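Local coordinates for ribosomal RNA small subunit methyltransferase E (PDB 1Z85), which probably methylates N3 of a specific uridine in 16S rRNA of the assembled small ribosomal subunit, using S-adenosyl-L-methionine as methyl donor, at residues 94-99 with 128-133. Residues are numbered along the deposited sequence; the frame is centred on the assembly and turned at random.
Sequences GRWERT and LDKAKI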
loop_
_atom_site.group_PDB
_atom_site.type_symbol
_atom_site.label_atom_id
_atom_site.label_comp_id
_atom_site.label_asym_id
_atom_site.label_seq_id
_atom_site.Cartn_x
_atom_site.Cartn_y
_atom_site.Cartn_z
ATOM N N GLY B 94 -3.118 14.957 11.413
ATOM C CA GLY B 94 -3.974 14.015 12.146
ATOM C C GLY B 94 -3.132 13.064 12.984
ATOM O O GLY B 94 -2.016 13.403 13.366
ATOM N N ARG B 95 -3.682 11.916 13.333
ATOM C CA ARG B 95 -2.980 10.966 14.159
ATOM C C ARG B 95 -1.658 10.644 13.546
ATOM O O ARG B 95 -1.558 10.434 12.300
ATOM C CB ARG B 95 -3.815 9.692 14.343
ATOM C CG ARG B 95 -4.972 9.941 15.277
ATOM C CD ARG B 95 -5.686 8.670 15.668
ATOM N NE ARG B 95 -6.241 7.976 14.504
ATOM C CZ ARG B 95 -5.803 6.791 14.075
ATOM N NH1 ARG B 95 -4.831 6.169 14.712
ATOM N NH2 ARG B 95 -6.353 6.207 13.020
ATOM N N TRP B 96 -0.634 10.575 14.384
ATOM C CA TRP B 96 0.731 10.492 13.867
ATOM C C TRP B 96 0.995 9.298 12.944
ATOM O O TRP B 96 1.714 9.383 11.964
ATOM C CB TRP B 96 1.739 10.546 15.014
ATOM C CG TRP B 96 3.122 10.391 14.516
ATOM C CD1 TRP B 96 3.958 9.331 14.740
ATOM C CD2 TRP B 96 3.820 11.298 13.647
ATOM N NE1 TRP B 96 5.161 9.542 14.081
ATOM C CE2 TRP B 96 5.093 10.729 13.388
ATOM C CE3 TRP B 96 3.502 12.550 13.084
ATOM C CZ2 TRP B 96 6.052 11.364 12.573
ATOM C CZ3 TRP B 96 4.441 13.177 12.254
ATOM C CH2 TRP B 96 5.711 12.589 12.022
ATOM N N GLU B 97 0.413 8.166 13.250
ATOM C CA GLU B 97 0.653 6.956 12.458
ATOM C C GLU B 97 0.130 7.130 11.001
ATOM O O GLU B 97 0.736 6.618 10.022
ATOM C CB GLU B 97 -0.028 5.792 13.168
ATOM C CG GLU B 97 0.160 5.911 14.790
ATOM C CD GLU B 97 -0.995 6.676 15.610
ATOM O OE1 GLU B 97 -2.024 6.044 15.981
ATOM O OE2 GLU B 97 -0.846 7.890 15.954
ATOM N N ARG B 98 -0.982 7.869 10.841
ATOM C CA ARG B 98 -1.508 8.165 9.503
ATOM C C ARG B 98 -0.610 9.181 8.826
ATOM O O ARG B 98 -0.293 9.013 7.665
ATOM C CB ARG B 98 -2.917 8.725 9.578
ATOM C CG ARG B 98 -3.938 7.664 9.862
ATOM C CD ARG B 98 -5.279 8.243 10.296
ATOM N NE ARG B 98 -6.077 8.715 9.173
ATOM C CZ ARG B 98 -7.011 8.002 8.548
ATOM N NH1 ARG B 98 -7.257 6.725 8.855
ATOM N NH2 ARG B 98 -7.677 8.577 7.576
ATOM N N THR B 99 -0.254 10.257 9.553
ATOM C CA THR B 99 0.578 11.355 9.021
ATOM C C THR B 99 1.944 10.863 8.610
ATOM O O THR B 99 2.403 11.203 7.578
ATOM C CB THR B 99 0.683 12.503 10.032
ATOM O OG1 THR B 99 -0.631 12.904 10.430
ATOM C CG2 THR B 99 1.310 13.727 9.428
ATOM N N LEU B 128 6.992 20.389 12.389
ATOM C CA LEU B 128 7.600 20.427 11.087
ATOM C C LEU B 128 8.998 19.846 11.090
ATOM O O LEU B 128 9.402 19.218 10.132
ATOM C CB LEU B 128 7.604 21.855 10.548
ATOM C CG LEU B 128 7.470 21.991 9.047
ATOM C CD1 LEU B 128 6.057 21.624 8.592
ATOM C CD2 LEU B 128 7.855 23.406 8.623
ATOM N N ASP B 129 9.726 19.965 12.191
ATOM C CA ASP B 129 11.021 19.293 12.291
ATOM C C ASP B 129 10.914 17.776 12.313
ATOM O O ASP B 129 11.783 17.081 11.764
ATOM C CB ASP B 129 11.765 19.794 13.535
ATOM C CG ASP B 129 12.320 21.222 13.360
ATOM O OD1 ASP B 129 12.192 21.841 12.268
ATOM O OD2 ASP B 129 12.888 21.733 14.341
ATOM N N LYS B 130 9.843 17.253 12.909
ATOM C CA LYS B 130 9.620 15.814 12.925
ATOM C C LYS B 130 9.294 15.343 11.538
ATOM O O LYS B 130 9.790 14.312 11.118
ATOM C CB LYS B 130 8.526 15.404 13.925
ATOM C CG LYS B 130 8.454 13.854 14.256
ATOM C CD LYS B 130 7.455 13.512 15.411
ATOM C CE LYS B 130 7.810 14.190 16.770
ATOM N NZ LYS B 130 6.944 15.379 17.230
ATOM N N ALA B 131 8.472 16.095 10.814
ATOM C CA ALA B 131 8.091 15.724 9.461
ATOM C C ALA B 131 9.331 15.673 8.535
ATOM O O ALA B 131 9.520 14.723 7.768
ATOM C CB ALA B 131 7.065 16.680 8.953
ATOM N N LYS B 132 10.216 16.639 8.681
ATOM C CA LYS B 132 11.492 16.605 7.963
ATOM C C LYS B 132 12.360 15.395 8.272
ATOM O O LYS B 132 13.047 14.874 7.398
ATOM C CB LYS B 132 12.291 17.859 8.287
ATOM C CG LYS B 132 11.677 19.182 7.786
ATOM C CD LYS B 132 12.587 20.370 8.128
ATOM C CE LYS B 132 11.876 21.734 7.912
ATOM N NZ LYS B 132 11.853 22.117 6.469
ATOM N N ILE B 133 12.392 14.959 9.515
ATOM C CA ILE B 133 13.090 13.698 9.796
ATOM C C ILE B 133 12.454 12.494 9.075
ATOM O O ILE B 133 13.153 11.570 8.644
ATOM C CB ILE B 133 13.178 13.452 11.320
ATOM C CG1 ILE B 133 14.125 14.494 11.936
ATOM C CG2 ILE B 133 13.693 12.027 11.655
ATOM C CD1 ILE B 133 14.029 14.551 13.419
#
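Lys130 lays the middle of its aliphatic chain over the six-membered ring of Trp96. Lys130 CD sits over the face, 4.0 Å from the centroid of the six-membered ring of Trp96, 20° off the normal, a CH-pi contact offset toward the rim. One carbon nearer the backbone, Lys130 CG reaches the outer corner of the indole, 3.8 Å from Trp96 CH2 and about as far from CZ2. The ammonium group takes little part. Bends at chi3 and chi4 turn the end of the chain back above the face, where Lys130 NZ, 7° off the normal, is 6.0 Å from the centroid of the Trp96 six-membered ring, at most a weak cation-pi attraction. Trp96 meets it with the benzo end of the indole, because Trp96 CG lies anti to its own backbone N (chi1 177°) and the ring extends from the start of its helix across to the neighbouring one. The two helices, 96-108 and 128-142, belong to the methyltransferase domain, an alpha/beta knot of the SPOUT class built round a parallel sheet. Here the first turns of both are joined at the surface, while deeper down Thr99 and Ala131 each pack on Ile126 of the intervening loop, and Ala131 and Leu128 also rest on Phe116 of strand 113-117. The Trp96 turn is secured on its own side as well. Arg95, at the N-cap position, pairs through NH1 with Glu97 OE1 at 3.1 Å, and its NE forms a salt bridge with Glu189. The Arg95 carbonyl O accepts the backbone bond from Thr99 N at 3.0 Å, closing the first turn of the helix from which the indole projects. On the facing helix, Ser127 OG receives a weak hydrogen bond from Lys130 N.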